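Local coordinates for protein quinone reductase (Klebsiella pneumoniae subsp. pneumoniae, PDB 4GI5) that binds FAD and probably catalyses NAD(P)H-dependent reduction of quinones as a two-chain flavoprotein of the flavodoxin-like fold, at residues 44-49 with 54-59; 116-121 with 125-130; 169-174 with 201-206. All coordinates share one frame; numbering follows the deposited sequence.

Contact 1 (44-49 with 54-59)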
# COMPACT_ATOMS: atom_id res chain seq x y z
N PHE B 44 5.52 0.46 25.33
CA PHE B 44 6.62 1.32 25.65
C PHE B 44 6.32 2.72 25.25
O PHE B 44 6.55 3.68 26.03
CB PHE B 44 7.92 0.80 25.02
CG PHE B 44 9.11 1.64 25.33
CD1 PHE B 44 9.86 1.37 26.51
CD2 PHE B 44 9.41 2.74 24.57
CE1 PHE B 44 10.92 2.17 26.85
CE2 PHE B 44 10.48 3.59 24.89
CZ PHE B 44 11.26 3.29 26.03
N ALA B 45 5.85 2.94 23.99
CA ALA B 45 5.64 4.30 23.53
C ALA B 45 4.54 5.00 24.31
O ALA B 45 4.70 6.20 24.69
CB ALA B 45 5.21 4.32 22.04
N ILE B 46 3.47 4.28 24.57
CA ILE B 46 2.32 4.88 25.27
C ILE B 46 2.82 5.29 26.69
O ILE B 46 2.61 6.47 27.11
CB ILE B 46 1.21 3.90 25.44
CG1 ILE B 46 0.48 3.66 24.09
CG2 ILE B 46 0.09 4.42 26.34
CD1 ILE B 46 -0.41 2.49 24.10
N ARG B 47 3.49 4.36 27.36
CA ARG B 47 4.01 4.73 28.73
C ARG B 47 5.01 5.83 28.71
O ARG B 47 5.00 6.73 29.62
CB ARG B 47 4.50 3.52 29.46
CG ARG B 47 3.42 2.53 29.68
CD ARG B 47 3.91 1.37 30.55
NE ARG B 47 2.99 0.23 30.40
CZ ARG B 47 3.30 -0.95 29.83
NH1 ARG B 47 4.54 -1.18 29.32
NH2 ARG B 47 2.37 -1.90 29.73
N HIS B 48 5.91 5.85 27.75
CA HIS B 48 6.90 6.88 27.65
C HIS B 48 6.25 8.24 27.50
O HIS B 48 6.68 9.27 28.09
CB HIS B 48 7.89 6.58 26.51
CG HIS B 48 9.12 7.38 26.58
ND1 HIS B 48 9.25 8.59 25.96
CD2 HIS B 48 10.27 7.18 27.28
CE1 HIS B 48 10.44 9.09 26.21
NE2 HIS B 48 11.08 8.25 27.00
N LEU B 49 5.26 8.32 26.58
CA LEU B 49 4.58 9.61 26.33
C LEU B 49 3.75 10.08 27.58
O LEU B 49 3.78 11.30 27.89
CB LEU B 49 3.63 9.46 25.15
CG LEU B 49 4.38 9.43 23.82
CD1 LEU B 49 3.39 8.90 22.77
CD2 LEU B 49 5.00 10.77 23.45
N HIS B 54 2.26 13.83 28.34
CA HIS B 54 1.33 13.97 27.21
C HIS B 54 0.13 13.15 27.33
O HIS B 54 0.12 12.15 28.06
CB HIS B 54 2.16 13.58 25.96
CG HIS B 54 3.37 14.39 25.83
ND1 HIS B 54 3.33 15.78 25.85
CD2 HIS B 54 4.68 14.06 25.76
CE1 HIS B 54 4.56 16.26 25.73
NE2 HIS B 54 5.39 15.23 25.66
N GLU B 55 -0.95 13.53 26.64
CA GLU B 55 -2.13 12.78 26.66
C GLU B 55 -2.09 11.87 25.37
O GLU B 55 -1.65 12.34 24.29
CB GLU B 55 -3.30 13.66 26.45
CG GLU B 55 -3.74 14.52 27.63
CD GLU B 55 -4.98 15.31 27.22
OE1 GLU B 55 -4.83 16.53 27.05
OE2 GLU B 55 -6.04 14.67 26.95
N VAL B 56 -2.57 10.67 25.51
CA VAL B 56 -2.43 9.63 24.42
C VAL B 56 -3.78 9.01 24.21
O VAL B 56 -4.42 8.57 25.13
CB VAL B 56 -1.40 8.55 24.74
CG1 VAL B 56 -1.30 7.58 23.53
CG2 VAL B 56 -0.04 9.14 24.99
N GLN B 57 -4.31 9.01 22.97
CA GLN B 57 -5.38 8.13 22.60
C GLN B 57 -4.84 7.08 21.59
O GLN B 57 -3.88 7.36 20.88
CB GLN B 57 -6.53 8.89 21.96
CG GLN B 57 -7.38 9.76 22.91
CD GLN B 57 -8.67 10.18 22.21
OE1 GLN B 57 -8.79 11.26 21.71
NE2 GLN B 57 -9.56 9.25 22.06
N VAL B 58 -5.45 5.92 21.59
CA VAL B 58 -4.96 4.75 20.80
C VAL B 58 -6.07 4.24 20.00
O VAL B 58 -7.20 4.10 20.48
CB VAL B 58 -4.41 3.64 21.68
CG1 VAL B 58 -3.85 2.49 20.79
CG2 VAL B 58 -3.29 4.20 22.50
N SER B 59 -5.78 3.92 18.71
CA SER B 59 -6.73 3.18 17.94
C SER B 59 -6.05 1.85 17.61
O SER B 59 -5.33 1.74 16.62
CB SER B 59 -7.10 3.94 16.64
OG SER B 59 -7.87 5.08 16.95

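Contact 2 (116-121 with 125-130). With FAD (flavin-adenine dinucleotide), chain H.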
# COMPACT_ATOMS: atom_id res chain seq x y z
N VAL B 116 0.15 12.51 15.29
CA VAL B 116 -0.46 11.24 14.96
C VAL B 116 0.63 10.27 14.54
O VAL B 116 1.44 10.58 13.63
CB VAL B 116 -1.45 11.37 13.81
CG1 VAL B 116 -2.18 10.06 13.51
CG2 VAL B 116 -2.53 12.38 14.17
N ILE B 117 0.70 9.12 15.20
CA ILE B 117 1.72 8.16 14.95
C ILE B 117 1.06 6.88 14.41
O ILE B 117 0.03 6.46 14.93
CB ILE B 117 2.53 7.78 16.21
CG1 ILE B 117 3.22 9.02 16.73
CG2 ILE B 117 3.53 6.66 15.91
CD1 ILE B 117 3.87 8.86 18.09
N PHE B 118 1.56 6.36 13.29
CA PHE B 118 1.07 5.11 12.70
C PHE B 118 2.12 4.05 12.94
O PHE B 118 3.26 4.15 12.45
CB PHE B 118 0.85 5.25 11.17
CG PHE B 118 -0.19 6.28 10.81
CD1 PHE B 118 0.08 7.64 10.86
CD2 PHE B 118 -1.45 5.85 10.47
CE1 PHE B 118 -0.93 8.56 10.50
CE2 PHE B 118 -2.40 6.78 10.08
CZ PHE B 118 -2.16 8.06 10.14
N GLN B 119 1.74 2.97 13.64
CA GLN B 119 2.65 1.94 13.98
C GLN B 119 2.18 0.59 13.42
O GLN B 119 1.04 0.20 13.63
CB GLN B 119 2.79 1.75 15.50
CG GLN B 119 3.78 0.75 15.87
CD GLN B 119 3.75 0.36 17.31
OE1 GLN B 119 3.32 1.12 18.16
NE2 GLN B 119 4.24 -0.85 17.56
N PHE B 120 3.08 -0.03 12.64
CA PHE B 120 2.77 -1.27 11.94
C PHE B 120 3.99 -2.05 11.53
O PHE B 120 5.03 -1.49 11.27
CB PHE B 120 1.88 -1.00 10.72
CG PHE B 120 2.47 -0.05 9.72
CD1 PHE B 120 2.29 1.30 9.88
CD2 PHE B 120 3.16 -0.51 8.59
CE1 PHE B 120 2.84 2.20 9.00
CE2 PHE B 120 3.63 0.37 7.63
CZ PHE B 120 3.53 1.75 7.87
N PRO B 121 3.87 -3.40 11.47
CA PRO B 121 4.87 -4.20 10.75
C PRO B 121 4.72 -3.94 9.25
O PRO B 121 3.58 -3.82 8.75
CB PRO B 121 4.48 -5.65 11.08
CG PRO B 121 2.98 -5.52 11.26
CD PRO B 121 2.69 -4.20 11.85
N PHE B 125 5.50 -4.77 1.77
CA PHE B 125 6.01 -3.43 1.45
C PHE B 125 5.02 -2.32 1.62
O PHE B 125 5.16 -1.24 0.97
CB PHE B 125 6.62 -3.45 -0.01
CG PHE B 125 7.67 -4.51 -0.18
CD1 PHE B 125 8.90 -4.35 0.43
CD2 PHE B 125 7.43 -5.71 -0.76
CE1 PHE B 125 9.84 -5.32 0.40
CE2 PHE B 125 8.35 -6.75 -0.77
CZ PHE B 125 9.60 -6.58 -0.19
N SER B 126 4.10 -2.50 2.56
CA SER B 126 3.01 -1.59 2.67
C SER B 126 2.39 -1.77 4.08
O SER B 126 2.86 -2.60 4.88
CB SER B 126 2.02 -1.81 1.53
OG SER B 126 1.64 -3.18 1.42
N MSE B 127 1.34 -1.00 4.39
CA MSE B 127 0.60 -1.21 5.63
C MSE B 127 -0.10 -2.54 5.59
O MSE B 127 -0.67 -2.93 4.59
CB MSE B 127 -0.45 -0.08 5.69
CG MSE B 127 0.13 1.27 6.02
SE MSE B 127 -1.44 2.53 5.63
CE MSE B 127 -0.65 4.06 6.57
N PRO B 128 -0.27 -3.16 6.77
CA PRO B 128 -1.28 -4.27 6.90
C PRO B 128 -2.65 -3.78 6.37
O PRO B 128 -3.01 -2.62 6.54
CB PRO B 128 -1.32 -4.54 8.41
CG PRO B 128 0.07 -4.12 8.85
CD PRO B 128 0.37 -2.87 8.09
N ALA B 129 -3.39 -4.68 5.74
CA ALA B 129 -4.71 -4.35 5.25
C ALA B 129 -5.62 -3.61 6.21
O ALA B 129 -6.37 -2.72 5.81
CB ALA B 129 -5.39 -5.57 4.70
N ILE B 130 -5.64 -4.00 7.48
CA ILE B 130 -6.57 -3.40 8.39
C ILE B 130 -6.29 -1.88 8.58
O ILE B 130 -7.22 -1.08 8.70
CB ILE B 130 -6.60 -4.14 9.77
CG1 ILE B 130 -7.83 -3.74 10.56
CG2 ILE B 130 -5.39 -3.90 10.57
CD1 ILE B 130 -8.02 -4.68 11.79
PA FAD H . 6.97 -10.83 16.30
O1A FAD H . 5.90 -10.67 17.29
O2A FAD H . 7.07 -11.92 15.33
O5B FAD H . 8.42 -10.85 17.06
C5B FAD H . 9.71 -10.73 16.43
C4B FAD H . 10.76 -11.10 17.42
O4B FAD H . 10.85 -10.06 18.37
C3B FAD H . 10.52 -12.43 18.10
O3B FAD H . 11.76 -13.11 18.02
C2B FAD H . 10.23 -11.95 19.49
O2B FAD H . 10.50 -12.95 20.51
C1B FAD H . 11.02 -10.70 19.71
N9A FAD H . 10.42 -9.89 20.80
C8A FAD H . 9.05 -9.61 21.14
N7A FAD H . 8.94 -8.87 22.22
C5A FAD H . 10.24 -8.79 22.61
C6A FAD H . 10.94 -8.25 23.77
N6A FAD H . 10.14 -7.61 24.57
N1A FAD H . 12.31 -8.31 23.91
C2A FAD H . 13.03 -8.91 22.97
N3A FAD H . 12.42 -9.49 21.86
C4A FAD H . 11.15 -9.38 21.74
N1 FAD H . 9.41 -7.75 5.98
C2 FAD H . 9.94 -6.88 5.10
O2 FAD H . 11.13 -6.37 5.27
N3 FAD H . 9.24 -6.49 3.97
C4 FAD H . 8.07 -7.04 3.63
O4 FAD H . 7.41 -6.63 2.66
C4X FAD H . 7.50 -8.00 4.54
N5 FAD H . 6.27 -8.54 4.29
C5X FAD H . 5.67 -9.39 5.25
C6 FAD H . 4.45 -9.84 5.06
C7 FAD H . 3.79 -10.58 6.03
C7M FAD H . 2.40 -11.07 5.80
C8 FAD H . 4.48 -10.94 7.21
C8M FAD H . 3.79 -11.80 8.24
C9 FAD H . 5.75 -10.50 7.43
C9A FAD H . 6.38 -9.68 6.45
N10 FAD H . 7.61 -9.10 6.68
C10 FAD H . 8.19 -8.25 5.76
C1' FAD H . 8.34 -9.31 7.93
C2' FAD H . 7.68 -8.38 8.95
O2' FAD H . 7.86 -6.98 8.74
C3' FAD H . 8.17 -8.71 10.40
O3' FAD H . 7.69 -10.07 10.62
C4' FAD H . 7.56 -7.82 11.49
O4' FAD H . 8.13 -6.55 11.39
C5' FAD H . 7.96 -8.36 12.89
O5' FAD H . 7.26 -7.63 13.85
P FAD H . 6.18 -8.45 14.77
O1P FAD H . 5.63 -7.49 15.75
O2P FAD H . 5.21 -9.22 13.99
O3P FAD H . 7.25 -9.43 15.48

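Contact 3 (169-174 with 201-206). With FAD (flavin-adenine dinucleotide), chain H.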
# COMPACT_ATOMS: atom_id res chain seq x y z
N ALA B 169 2.88 14.09 11.89
CA ALA B 169 2.66 12.60 11.74
C ALA B 169 3.99 11.93 11.57
O ALA B 169 5.01 12.47 11.05
CB ALA B 169 1.72 12.36 10.54
N MSE B 170 4.10 10.68 12.00
CA MSE B 170 5.34 9.89 11.89
C MSE B 170 4.91 8.41 11.77
O MSE B 170 3.91 8.01 12.38
CB MSE B 170 6.09 9.98 13.22
CG MSE B 170 7.38 9.28 13.08
SE MSE B 170 8.41 9.51 14.83
CE MSE B 170 7.50 8.32 16.08
N LEU B 171 5.65 7.63 11.03
CA LEU B 171 5.48 6.20 11.00
C LEU B 171 6.49 5.53 11.94
O LEU B 171 7.66 5.92 12.00
CB LEU B 171 5.81 5.73 9.60
CG LEU B 171 5.03 6.31 8.37
CD1 LEU B 171 5.39 5.66 7.06
CD2 LEU B 171 3.56 6.24 8.60
N ILE B 172 6.08 4.41 12.54
CA ILE B 172 6.96 3.51 13.21
C ILE B 172 6.75 2.16 12.60
O ILE B 172 5.70 1.60 12.65
CB ILE B 172 6.65 3.43 14.72
CG1 ILE B 172 6.81 4.76 15.42
CG2 ILE B 172 7.57 2.40 15.35
CD1 ILE B 172 6.27 4.71 16.87
N VAL B 173 7.73 1.68 11.89
CA VAL B 173 7.67 0.48 11.07
C VAL B 173 8.73 -0.52 11.45
O VAL B 173 9.90 -0.24 11.59
CB VAL B 173 7.93 0.86 9.60
CG1 VAL B 173 7.82 -0.36 8.68
CG2 VAL B 173 6.96 1.98 9.22
N THR B 174 8.33 -1.78 11.57
CA THR B 174 9.24 -2.87 11.74
C THR B 174 9.29 -3.73 10.48
O THR B 174 8.23 -4.05 9.94
CB THR B 174 8.82 -3.82 12.93
OG1 THR B 174 7.45 -4.18 12.78
CG2 THR B 174 8.94 -3.12 14.33
N GLY B 201 1.68 10.53 0.01
CA GLY B 201 0.32 10.37 -0.47
C GLY B 201 -0.78 10.30 0.53
O GLY B 201 -1.91 10.64 0.25
N MSE B 202 -0.44 9.92 1.77
CA MSE B 202 -1.42 9.73 2.81
C MSE B 202 -1.26 10.72 3.98
O MSE B 202 -2.23 10.97 4.75
CB MSE B 202 -1.51 8.29 3.36
CG MSE B 202 -1.81 7.30 2.26
SE MSE B 202 -1.72 5.49 3.09
CE MSE B 202 -1.15 4.59 1.49
N LEU B 203 -0.05 11.22 4.21
CA LEU B 203 0.24 12.06 5.36
C LEU B 203 0.41 13.52 4.90
O LEU B 203 -0.34 14.40 5.35
CB LEU B 203 1.43 11.53 6.15
CG LEU B 203 1.29 10.12 6.75
CD1 LEU B 203 2.54 9.79 7.56
CD2 LEU B 203 0.02 9.95 7.50
N PHE B 204 1.36 13.75 4.01
CA PHE B 204 1.56 15.14 3.53
C PHE B 204 0.32 15.58 2.76
O PHE B 204 -0.09 16.78 2.81
CB PHE B 204 2.75 15.19 2.62
CG PHE B 204 3.14 16.60 2.16
CD1 PHE B 204 3.48 17.63 3.08
CD2 PHE B 204 3.17 16.86 0.81
CE1 PHE B 204 3.80 18.89 2.67
CE2 PHE B 204 3.54 18.11 0.37
CZ PHE B 204 3.82 19.08 1.30
N TYR B 205 -0.34 14.68 2.04
CA TYR B 205 -1.53 14.98 1.21
C TYR B 205 -2.59 15.78 1.99
O TYR B 205 -2.99 16.84 1.55
CB TYR B 205 -2.08 13.66 0.56
CG TYR B 205 -3.21 13.84 -0.39
CD1 TYR B 205 -4.44 14.35 0.02
CD2 TYR B 205 -3.05 13.44 -1.73
CE1 TYR B 205 -5.44 14.52 -0.91
CE2 TYR B 205 -4.06 13.56 -2.63
CZ TYR B 205 -5.23 14.13 -2.23
OH TYR B 205 -6.21 14.36 -3.18
N PRO B 206 -3.09 15.31 3.14
CA PRO B 206 -4.13 16.07 3.86
C PRO B 206 -3.54 17.14 4.85
O PRO B 206 -4.28 17.69 5.67
CB PRO B 206 -4.91 14.96 4.60
CG PRO B 206 -3.85 13.93 4.87
CD PRO B 206 -3.03 13.90 3.64
PA FAD H . 6.97 -10.83 16.30
O1A FAD H . 5.90 -10.67 17.29
O2A FAD H . 7.07 -11.92 15.33
O5B FAD H . 8.42 -10.85 17.06
C5B FAD H . 9.71 -10.73 16.43
C4B FAD H . 10.76 -11.10 17.42
O4B FAD H . 10.85 -10.06 18.37
C3B FAD H . 10.52 -12.43 18.10
O3B FAD H . 11.76 -13.11 18.02
C2B FAD H . 10.23 -11.95 19.49
O2B FAD H . 10.50 -12.95 20.51
C1B FAD H . 11.02 -10.70 19.71
N9A FAD H . 10.42 -9.89 20.80
C8A FAD H . 9.05 -9.61 21.14
N7A FAD H . 8.94 -8.87 22.22
C5A FAD H . 10.24 -8.79 22.61
C6A FAD H . 10.94 -8.25 23.77
N6A FAD H . 10.14 -7.61 24.57
N1A FAD H . 12.31 -8.31 23.91
C2A FAD H . 13.03 -8.91 22.97
N3A FAD H . 12.42 -9.49 21.86
C4A FAD H . 11.15 -9.38 21.74
N1 FAD H . 9.41 -7.75 5.98
C2 FAD H . 9.94 -6.88 5.10
O2 FAD H . 11.13 -6.37 5.27
N3 FAD H . 9.24 -6.49 3.97
C4 FAD H . 8.07 -7.04 3.63
O4 FAD H . 7.41 -6.63 2.66
C4X FAD H . 7.50 -8.00 4.54
N5 FAD H . 6.27 -8.54 4.29
C5X FAD H . 5.67 -9.39 5.25
C6 FAD H . 4.45 -9.84 5.06
C7 FAD H . 3.79 -10.58 6.03
C7M FAD H . 2.40 -11.07 5.80
C8 FAD H . 4.48 -10.94 7.21
C8M FAD H . 3.79 -11.80 8.24
C9 FAD H . 5.75 -10.50 7.43
C9A FAD H . 6.38 -9.68 6.45
N10 FAD H . 7.61 -9.10 6.68
C10 FAD H . 8.19 -8.25 5.76
C1' FAD H . 8.34 -9.31 7.93
C2' FAD H . 7.68 -8.38 8.95
O2' FAD H . 7.86 -6.98 8.74
C3' FAD H . 8.17 -8.71 10.40
O3' FAD H . 7.69 -10.07 10.62
C4' FAD H . 7.56 -7.82 11.49
O4' FAD H . 8.13 -6.55 11.39
C5' FAD H . 7.96 -8.36 12.89
O5' FAD H . 7.26 -7.63 13.85
P FAD H . 6.18 -8.45 14.77
O1P FAD H . 5.63 -7.49 15.75
O2P FAD H . 5.21 -9.22 13.99
O3P FAD H . 7.25 -9.43 15.48

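Contact 1 (44-49 with 54-59)
The backbone carbonyl of L49, near the end of helix 37-51, takes the N-H of H54: L49 O lies 3.0 Å from H54 N, with an N-H...O angle of 156°, the donor tilted somewhat out of the carbonyl plane. The same oxygen also sits 3.4 Å from H54 CB and meets the imidazole obliquely, so the start of the H54 side chain lies against it. With CG beside its own backbone N (chi1 -56°), the H54 ring is placed against L49, where H54 CD2 packs 4.0 Å from L49 CD2 and the two side chains cross at about a right angle. The ring is held beyond this contact as well: ND1 bonds to the backbone N of M23, consistent with an unprotonated ND1, and the ring meets that of W242.

Farther along, helix and strand 55-60 run nearly antiparallel, at 155° and 8.5 Å between the short axes, and the side-chain contacts there are apolar. V56 CG2 reaches L49 CB at 3.7 Å, crossing the leucine rather than lying alongside it. V56 CG1 is the branch facing I46, at 4.3 Å from I46 CG1. The tip of I46 bends toward the strand, its CD1 touching V58 CG2 at 3.7 Å. Within this beta-alpha-beta unit the polar and apolar parts are therefore separated: one directional backbone bond spans the turn from helix to strand, while the rest of the contact is non-directional aliphatic packing.

Contact 2 (116-121 with 125-130)
A CH-pi contact leads: M127, a selenomethionine, lays its CG over one face of the F120 phenyl ring, 4.0 Å from the ring centroid and 15° off the normal, displaced toward the rim at CZ. F120 CG stands between its backbone N and carbonyl carbon (chi1 58°), which turns the ring beneath M127. The selenomethionine chain then runs on extended, and its CE ends obliquely beside F118, 4.4 Å from F118 CD2.

Proline contacts form a second group. P128 CD presses on F120 CB at 3.6 Å, the two side chains at about a right angle, and P128 CG reaches P121 CD at 4.0 Å. P121 O lies 3.4 Å from P128 CD, where the proline offers no N-H. P128 is also the N-cap residue of helix 129-138.

The polar part belongs to FAD. F125 N donates to FAD O4 over 2.8 Å, at a bent N-H...O angle of 137°, and the same O4 lies 3.3 Å above the plane of the F125 ring, over its centre, so backbone and ring of one residue both meet the flavin carbonyl. On the second subunit, K132 bonds to M127 O and D136 to A129 N. A loop that follows the C-terminal end of a parallel strand and grips the flavin is consistent with the flavodoxin-like fold, here with the start of the next helix at the subunit interface.

Contact 3 (169-174 with 201-206)
In the alpha/beta core of the flavodoxin-like fold, helix 196-204 packs on the parallel sheet through L203, which leans on A169 and L171 of strand 168-174, the strand that ends at the FAD pocket. One methyl carries the contact: L203 CD1 lies 3.8 Å from L171 CD2 and 4.0 Å from A169 CB. With chi2 near 180°, CD1 is the branch continuing the extended line of the L203 side chain, so it arrives end-on between the two strand residues. L171 answers with CD2, the branch folded back from its own extended line, and the two leucines pass at a slant. A169, with its CB directed at the helix, stands nearest L203 in the backbone, the CA atoms 6.8 Å apart. F118 of strand 115-121 and V210 of strand 209-216 also touch L203.

Helix 196-204 lies on the crossover connecting strand 168-174 to its parallel neighbour 209-216, the beta-alpha-beta step by which a flavodoxin-like fold builds out its sheet. Residues 201-204 wind as a wider pi-type turn, and the carbonyl O of M202, a selenomethionine, is hydrogen-bonded by Y139 OH. The Y205 ring meets that of W124 of the second subunit edge-to-face.

At the other end of the strand the chain turns polar. T174 OG1 is hydrogen-bonded to FAD O4' at 2.8 Å, and T174 O makes a weak bond to the same hydroxyl at 2.9 Å. Chi1 of 51° places OG1 between the backbone N and the carbonyl carbon of T174, facing the ribityl chain of the flavin. OG1 is also hydrogen-bonded to N38 ND2, another FAD-binding residue, which probably helps fix the hydroxyl.

Overall arrangement
All three contacts rest on one parallel sheet, in series along the chain. Contacts 2 and 3 lie side by side, centres 9 Å apart, because strands 115-121 and 168-174 are neighbours: F118 O probably bonds I172 N at 2.8 Å, and F118 N probably bonds M170 O at 3.0 Å. P121 and T174 end these strands at the FAD: contact 2 meets the flavin through F125 and the ribityl chain through P121, and contact 3 meets the same ribityl O4' through T174; both touch the second subunit. Contact 1 stands apart near the surface, centres 17 and 18 Å from contacts 2 and 3, its V58 side chain about 11 Å from that of FAD-binding H31.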